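Local coordinates for aminoglycoside N(6')acetyltransferase (Legionella pneumophila subsp. pneumophila, PDB 3F5B), which probably transfers an acyl group, as an acetyltransferase of the GNAT family, to the 6'-amino group of aminoglycosides, at residues E88-F100 against F119-N133. Sequence-based numbering, arbitrary orientation.
Sequences EEYPDGAVTLDLF and FILSQFSDTKIVLIN. With CHX (cyclohexane), chain D.
Val95 bonds to the neighbouring strand through both its backbone polar atoms: its N gives a hydrogen to Ile129 O at 3.0 Å, and its O accepts one from Leu131 N at 2.7 Å. Leu131 O then takes Leu97 N, at 2.8 Å and almost straight along the carbonyl bond. Beyond this parallel pairing water takes over, as the strands splay where GNAT enzymes usually hold acetyl-CoA: one water donates to Leu97 O (2.7 Å) and makes weak bonds to Asp98 OD2 and Asn133 ND2. Cyclohexane lies over one face of the Phe100 ring, toward its rim, with Ile132 CG1 4.0 Å from its C4. On the sheet face carrying Leu131, a second water bridges two side chains, Thr96 OG1 and Asn133 ND2, both at 3.0 Å, and the two Leu131 methyls meet the hydroxyl end of Tyr90, whose OH is hydrogen-bonded to Lys167. On the other face, Val95 CG2, anti to the backbone N (chi1 of CG1 63°), sits over the Phe124 ring, a CH-pi contact, while CG1 packs on Val130 CG2 at 3.6 Å. Leu97 CD1 reaches Phe119 CE2. This is a beta-alpha-beta crossover: helix 109-123 covers the Val95 and Leu97 face between strands 94-101 and 129-132, which are flanked by antiparallel strands 74-84 and 164-171, and helix 172-178 also touches Thr127 and Val130.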
loop_
_atom_site.group_PDB
_atom_site.type_symbol
_atom_site.label_atom_id
_atom_site.label_comp_id
_atom_site.label_asym_id
_atom_site.label_seq_id
_atom_site.Cartn_x
_atom_site.Cartn_y
_atom_site.Cartn_z
ATOM N N GLU A 88 -17.740 9.061 -10.520
ATOM C CA GLU A 88 -16.722 9.899 -11.176
ATOM C C GLU A 88 -15.948 9.252 -12.320
ATOM O O GLU A 88 -16.539 8.734 -13.275
ATOM C CB GLU A 88 -15.734 10.453 -10.130
ATOM C CG GLU A 88 -15.996 11.904 -9.675
ATOM C CD GLU A 88 -16.998 12.024 -8.519
ATOM O OE1 GLU A 88 -18.216 11.820 -8.745
ATOM O OE2 GLU A 88 -16.564 12.343 -7.383
ATOM N N GLU A 89 -14.620 9.306 -12.217
ATOM C CA GLU A 89 -13.721 8.687 -13.189
ATOM C C GLU A 89 -13.543 7.214 -12.870
ATOM O O GLU A 89 -12.909 6.475 -13.631
ATOM C CB GLU A 89 -12.362 9.389 -13.182
ATOM C CG GLU A 89 -11.883 9.722 -11.783
ATOM C CD GLU A 89 -10.643 10.594 -11.749
ATOM O OE1 GLU A 89 -9.709 10.363 -12.556
ATOM O OE2 GLU A 89 -10.598 11.506 -10.888
ATOM N N TYR A 90 -14.107 6.799 -11.736
ATOM C CA TYR A 90 -14.004 5.422 -11.293
ATOM C C TYR A 90 -15.378 4.811 -11.211
ATOM O O TYR A 90 -15.975 4.770 -10.139
ATOM C CB TYR A 90 -13.260 5.339 -9.961
ATOM C CG TYR A 90 -11.905 5.978 -10.045
ATOM C CD1 TYR A 90 -10.950 5.498 -10.940
ATOM C CD2 TYR A 90 -11.583 7.077 -9.255
ATOM C CE1 TYR A 90 -9.713 6.086 -11.041
ATOM C CE2 TYR A 90 -10.342 7.679 -9.344
ATOM C CZ TYR A 90 -9.416 7.181 -10.245
ATOM O OH TYR A 90 -8.179 7.768 -10.344
ATOM N N PRO A 91 -15.891 4.336 -12.359
ATOM C CA PRO A 91 -17.255 3.828 -12.428
ATOM C C PRO A 91 -17.365 2.435 -11.824
ATOM O O PRO A 91 -18.446 2.001 -11.447
ATOM C CB PRO A 91 -17.545 3.798 -13.930
ATOM C CG PRO A 91 -16.212 3.729 -14.595
ATOM C CD PRO A 91 -15.149 4.111 -13.612
ATOM N N ASP A 92 -16.238 1.744 -11.737
ATOM C CA ASP A 92 -16.185 0.447 -11.095
ATOM C C ASP A 92 -15.545 0.620 -9.721
ATOM O O ASP A 92 -15.324 -0.352 -8.995
ATOM C CB ASP A 92 -15.401 -0.536 -11.965
ATOM C CG ASP A 92 -15.861 -0.519 -13.416
ATOM O OD1 ASP A 92 -16.525 -1.488 -13.829
ATOM O OD2 ASP A 92 -15.579 0.471 -14.130
ATOM N N GLY A 93 -15.278 1.875 -9.366
ATOM C CA GLY A 93 -14.643 2.205 -8.099
ATOM C C GLY A 93 -13.125 2.087 -8.168
ATOM O O GLY A 93 -12.524 2.068 -9.257
ATOM N N ALA A 94 -12.499 2.006 -7.002
ATOM C CA ALA A 94 -11.045 1.912 -6.925
ATOM C C ALA A 94 -10.594 1.659 -5.487
ATOM O O ALA A 94 -11.296 2.017 -4.533
ATOM C CB ALA A 94 -10.411 3.182 -7.466
ATOM N N VAL A 95 -9.429 1.037 -5.331
ATOM C CA VAL A 95 -8.811 0.888 -4.005
ATOM C C VAL A 95 -7.565 1.769 -3.933
ATOM O O VAL A 95 -6.764 1.803 -4.867
ATOM C CB VAL A 95 -8.477 -0.598 -3.654
ATOM C CG1 VAL A 95 -7.464 -1.187 -4.612
ATOM C CG2 VAL A 95 -7.961 -0.726 -2.230
ATOM N N THR A 96 -7.414 2.488 -2.832
ATOM C CA THR A 96 -6.227 3.312 -2.619
ATOM C C THR A 96 -5.326 2.541 -1.659
ATOM O O THR A 96 -5.806 2.039 -0.640
ATOM C CB THR A 96 -6.579 4.698 -2.025
ATOM O OG1 THR A 96 -7.496 5.367 -2.903
ATOM C CG2 THR A 96 -5.303 5.571 -1.836
ATOM N N LEU A 97 -4.040 2.454 -2.013
ATOM C CA LEU A 97 -3.041 1.694 -1.282
ATOM C C LEU A 97 -1.972 2.611 -0.679
ATOM O O LEU A 97 -1.479 3.544 -1.328
ATOM C CB LEU A 97 -2.370 0.672 -2.221
ATOM C CG LEU A 97 -1.288 -0.254 -1.685
ATOM C CD1 LEU A 97 -1.857 -1.169 -0.541
ATOM C CD2 LEU A 97 -0.746 -1.070 -2.876
ATOM N N ASP A 98 -1.634 2.339 0.578
ATOM C CA ASP A 98 -0.434 2.886 1.199
ATOM C C ASP A 98 0.378 1.716 1.666
ATOM O O ASP A 98 -0.182 0.777 2.258
ATOM C CB ASP A 98 -0.792 3.637 2.446
ATOM C CG ASP A 98 -0.936 5.090 2.222
ATOM O OD1 ASP A 98 0.056 5.809 2.518
ATOM O OD2 ASP A 98 -2.038 5.509 1.791
ATOM N N LEU A 99 1.692 1.773 1.464
ATOM C CA LEU A 99 2.523 0.669 1.933
ATOM C C LEU A 99 3.853 1.125 2.506
ATOM O O LEU A 99 4.412 2.157 2.084
ATOM C CB LEU A 99 2.708 -0.382 0.837
ATOM C CG LEU A 99 3.498 0.029 -0.393
ATOM C CD1 LEU A 99 4.932 -0.489 -0.263
ATOM C CD2 LEU A 99 2.877 -0.510 -1.693
ATOM N N PHE A 100 4.353 0.317 3.433
ATOM C CA PHE A 100 5.544 0.599 4.183
ATOM C C PHE A 100 6.333 -0.690 4.324
ATOM O O PHE A 100 5.888 -1.642 5.006
ATOM C CB PHE A 100 5.159 1.152 5.571
ATOM C CG PHE A 100 4.201 2.324 5.508
ATOM C CD1 PHE A 100 4.689 3.635 5.374
ATOM C CD2 PHE A 100 2.828 2.123 5.573
ATOM C CE1 PHE A 100 3.823 4.726 5.290
ATOM C CE2 PHE A 100 1.936 3.216 5.492
ATOM C CZ PHE A 100 2.453 4.530 5.359
ATOM N N PHE A 119 0.125 -8.870 -3.359
ATOM C CA PHE A 119 -0.933 -8.308 -2.505
ATOM C C PHE A 119 -2.207 -8.014 -3.302
ATOM O O PHE A 119 -3.323 -8.419 -2.905
ATOM C CB PHE A 119 -0.426 -7.067 -1.805
ATOM C CG PHE A 119 -1.455 -6.376 -0.938
ATOM C CD1 PHE A 119 -1.950 -6.982 0.225
ATOM C CD2 PHE A 119 -1.913 -5.110 -1.281
ATOM C CE1 PHE A 119 -2.903 -6.325 1.033
ATOM C CE2 PHE A 119 -2.870 -4.441 -0.471
ATOM C CZ PHE A 119 -3.357 -5.049 0.679
ATOM N N ILE A 120 -2.040 -7.326 -4.432
ATOM C CA ILE A 120 -3.187 -6.993 -5.283
ATOM C C ILE A 120 -3.900 -8.243 -5.777
ATOM O O ILE A 120 -5.130 -8.308 -5.702
ATOM C CB ILE A 120 -2.787 -6.108 -6.495
ATOM C CG1 ILE A 120 -2.320 -4.757 -5.975
ATOM C CG2 ILE A 120 -4.007 -5.931 -7.463
ATOM C CD1 ILE A 120 -1.473 -3.953 -6.976
ATOM N N LEU A 121 -3.145 -9.227 -6.284
ATOM C CA LEU A 121 -3.744 -10.458 -6.741
ATOM C C LEU A 121 -4.347 -11.342 -5.651
ATOM O O LEU A 121 -5.325 -12.054 -5.913
ATOM C CB LEU A 121 -2.780 -11.277 -7.635
ATOM C CG LEU A 121 -2.241 -10.517 -8.853
ATOM C CD1 LEU A 121 -1.153 -11.295 -9.536
ATOM C CD2 LEU A 121 -3.380 -10.170 -9.855
ATOM N N SER A 122 -3.768 -11.318 -4.456
ATOM C CA SER A 122 -4.260 -12.124 -3.328
ATOM C C SER A 122 -5.494 -11.520 -2.637
ATOM O O SER A 122 -6.331 -12.260 -2.125
ATOM C CB SER A 122 -3.163 -12.267 -2.239
ATOM O OG SER A 122 -2.050 -13.002 -2.750
ATOM N N GLN A 123 -5.567 -10.187 -2.597
ATOM C CA GLN A 123 -6.607 -9.478 -1.817
ATOM C C GLN A 123 -7.564 -8.614 -2.662
ATOM O O GLN A 123 -8.634 -8.200 -2.196
ATOM C CB GLN A 123 -5.956 -8.627 -0.704
ATOM C CG GLN A 123 -5.103 -9.424 0.338
ATOM C CD GLN A 123 -5.889 -10.501 1.063
ATOM O OE1 GLN A 123 -7.110 -10.437 1.158
ATOM N NE2 GLN A 123 -5.199 -11.528 1.522
ATOM N N PHE A 124 -7.196 -8.326 -3.905
ATOM C CA PHE A 124 -8.020 -7.400 -4.685
ATOM C C PHE A 124 -8.128 -7.826 -6.127
ATOM O O PHE A 124 -8.246 -6.993 -7.009
ATOM C CB PHE A 124 -7.459 -5.972 -4.557
ATOM C CG PHE A 124 -7.547 -5.430 -3.149
ATOM C CD1 PHE A 124 -8.749 -4.902 -2.681
ATOM C CD2 PHE A 124 -6.454 -5.493 -2.287
ATOM C CE1 PHE A 124 -8.861 -4.404 -1.371
ATOM C CE2 PHE A 124 -6.550 -5.023 -0.961
ATOM C CZ PHE A 124 -7.762 -4.476 -0.503
ATOM N N SER A 125 -8.104 -9.134 -6.358
ATOM C CA SER A 125 -8.152 -9.673 -7.709
ATOM C C SER A 125 -9.430 -9.294 -8.476
ATOM O O SER A 125 -9.447 -9.283 -9.706
ATOM C CB SER A 125 -7.995 -11.194 -7.661
ATOM O OG SER A 125 -9.180 -11.770 -7.136
ATOM N N ASP A 126 -10.483 -9.020 -7.719
ATOM C CA ASP A 126 -11.822 -8.620 -8.170
ATOM C C ASP A 126 -11.954 -7.094 -8.368
ATOM O O ASP A 126 -12.976 -6.593 -8.836
ATOM C CB ASP A 126 -12.764 -9.011 -7.038
ATOM C CG ASP A 126 -12.120 -8.761 -5.658
ATOM O OD1 ASP A 126 -11.451 -7.704 -5.468
ATOM O OD2 ASP A 126 -12.254 -9.627 -4.776
ATOM N N THR A 127 -10.933 -6.354 -7.967
ATOM C CA THR A 127 -10.940 -4.904 -8.069
ATOM C C THR A 127 -10.421 -4.468 -9.450
ATOM O O THR A 127 -9.611 -5.167 -10.062
ATOM C CB THR A 127 -10.101 -4.341 -6.901
ATOM O OG1 THR A 127 -10.756 -4.673 -5.676
ATOM C CG2 THR A 127 -9.917 -2.836 -6.989
ATOM N N LYS A 128 -10.896 -3.336 -9.955
ATOM C CA LYS A 128 -10.471 -2.872 -11.285
ATOM C C LYS A 128 -9.197 -2.035 -11.270
ATOM O O LYS A 128 -8.342 -2.173 -12.124
ATOM C CB LYS A 128 -11.595 -2.078 -11.964
ATOM C CG LYS A 128 -12.467 -2.896 -12.901
ATOM C CD LYS A 128 -13.146 -4.067 -12.190
ATOM C CE LYS A 128 -13.106 -5.325 -13.054
ATOM N NZ LYS A 128 -11.703 -5.861 -13.134
ATOM N N ILE A 129 -9.078 -1.168 -10.276
ATOM C CA ILE A 129 -8.105 -0.071 -10.290
ATOM C C ILE A 129 -7.507 0.055 -8.903
ATOM O O ILE A 129 -8.250 0.014 -7.923
ATOM C CB ILE A 129 -8.836 1.276 -10.662
ATOM C CG1 ILE A 129 -9.543 1.153 -12.019
ATOM C CG2 ILE A 129 -7.880 2.503 -10.602
ATOM C CD1 ILE A 129 -8.585 0.979 -13.187
ATOM N N VAL A 130 -6.173 0.154 -8.829
ATOM C CA VAL A 130 -5.469 0.497 -7.590
ATOM C C VAL A 130 -4.839 1.877 -7.756
ATOM O O VAL A 130 -4.264 2.185 -8.799
ATOM C CB VAL A 130 -4.331 -0.528 -7.197
ATOM C CG1 VAL A 130 -3.624 -0.086 -5.888
ATOM C CG2 VAL A 130 -4.903 -1.932 -7.050
ATOM N N LEU A 131 -4.948 2.699 -6.718
ATOM C CA LEU A 131 -4.323 4.014 -6.712
ATOM C C LEU A 131 -3.283 4.065 -5.620
ATOM O O LEU A 131 -3.505 3.554 -4.520
ATOM C CB LEU A 131 -5.362 5.110 -6.479
ATOM C CG LEU A 131 -6.520 5.164 -7.477
ATOM C CD1 LEU A 131 -7.607 6.096 -6.950
ATOM C CD2 LEU A 131 -6.033 5.596 -8.862
ATOM N N ILE A 132 -2.148 4.692 -5.938
ATOM C CA ILE A 132 -1.097 4.991 -4.963
ATOM C C ILE A 132 -0.601 6.428 -5.119
ATOM O O ILE A 132 -0.580 6.967 -6.236
ATOM C CB ILE A 132 0.050 3.944 -5.024
ATOM C CG1 ILE A 132 0.835 3.933 -3.717
ATOM C CG2 ILE A 132 0.929 4.119 -6.261
ATOM C CD1 ILE A 132 1.502 2.522 -3.413
ATOM N N ASN A 133 -0.210 7.045 -4.002
ATOM C CA ASN A 133 -0.052 8.510 -3.972
ATOM C C ASN A 133 1.258 9.002 -3.342
ATOM O O ASN A 133 1.216 9.669 -2.317
ATOM C CB ASN A 133 -1.240 9.115 -3.218
ATOM C CG ASN A 133 -2.555 8.924 -3.964
ATOM O OD1 ASN A 133 -2.814 9.606 -4.946
ATOM N ND2 ASN A 133 -3.374 7.974 -3.510
HETATM C C1 CHX D . 4.436 6.662 1.482
HETATM C C2 CHX D . 4.139 5.188 1.772
HETATM C C3 CHX D . 2.805 4.750 1.155
HETATM C C4 CHX D . 2.855 4.800 -0.377
HETATM C C5 CHX D . 3.770 5.920 -0.910
HETATM C C6 CHX D . 3.977 7.088 0.072
HETATM O O HOH W 1 -6.277 7.817 -4.046
HETATM O O HOH W 2 -1.480 6.205 -1.404
#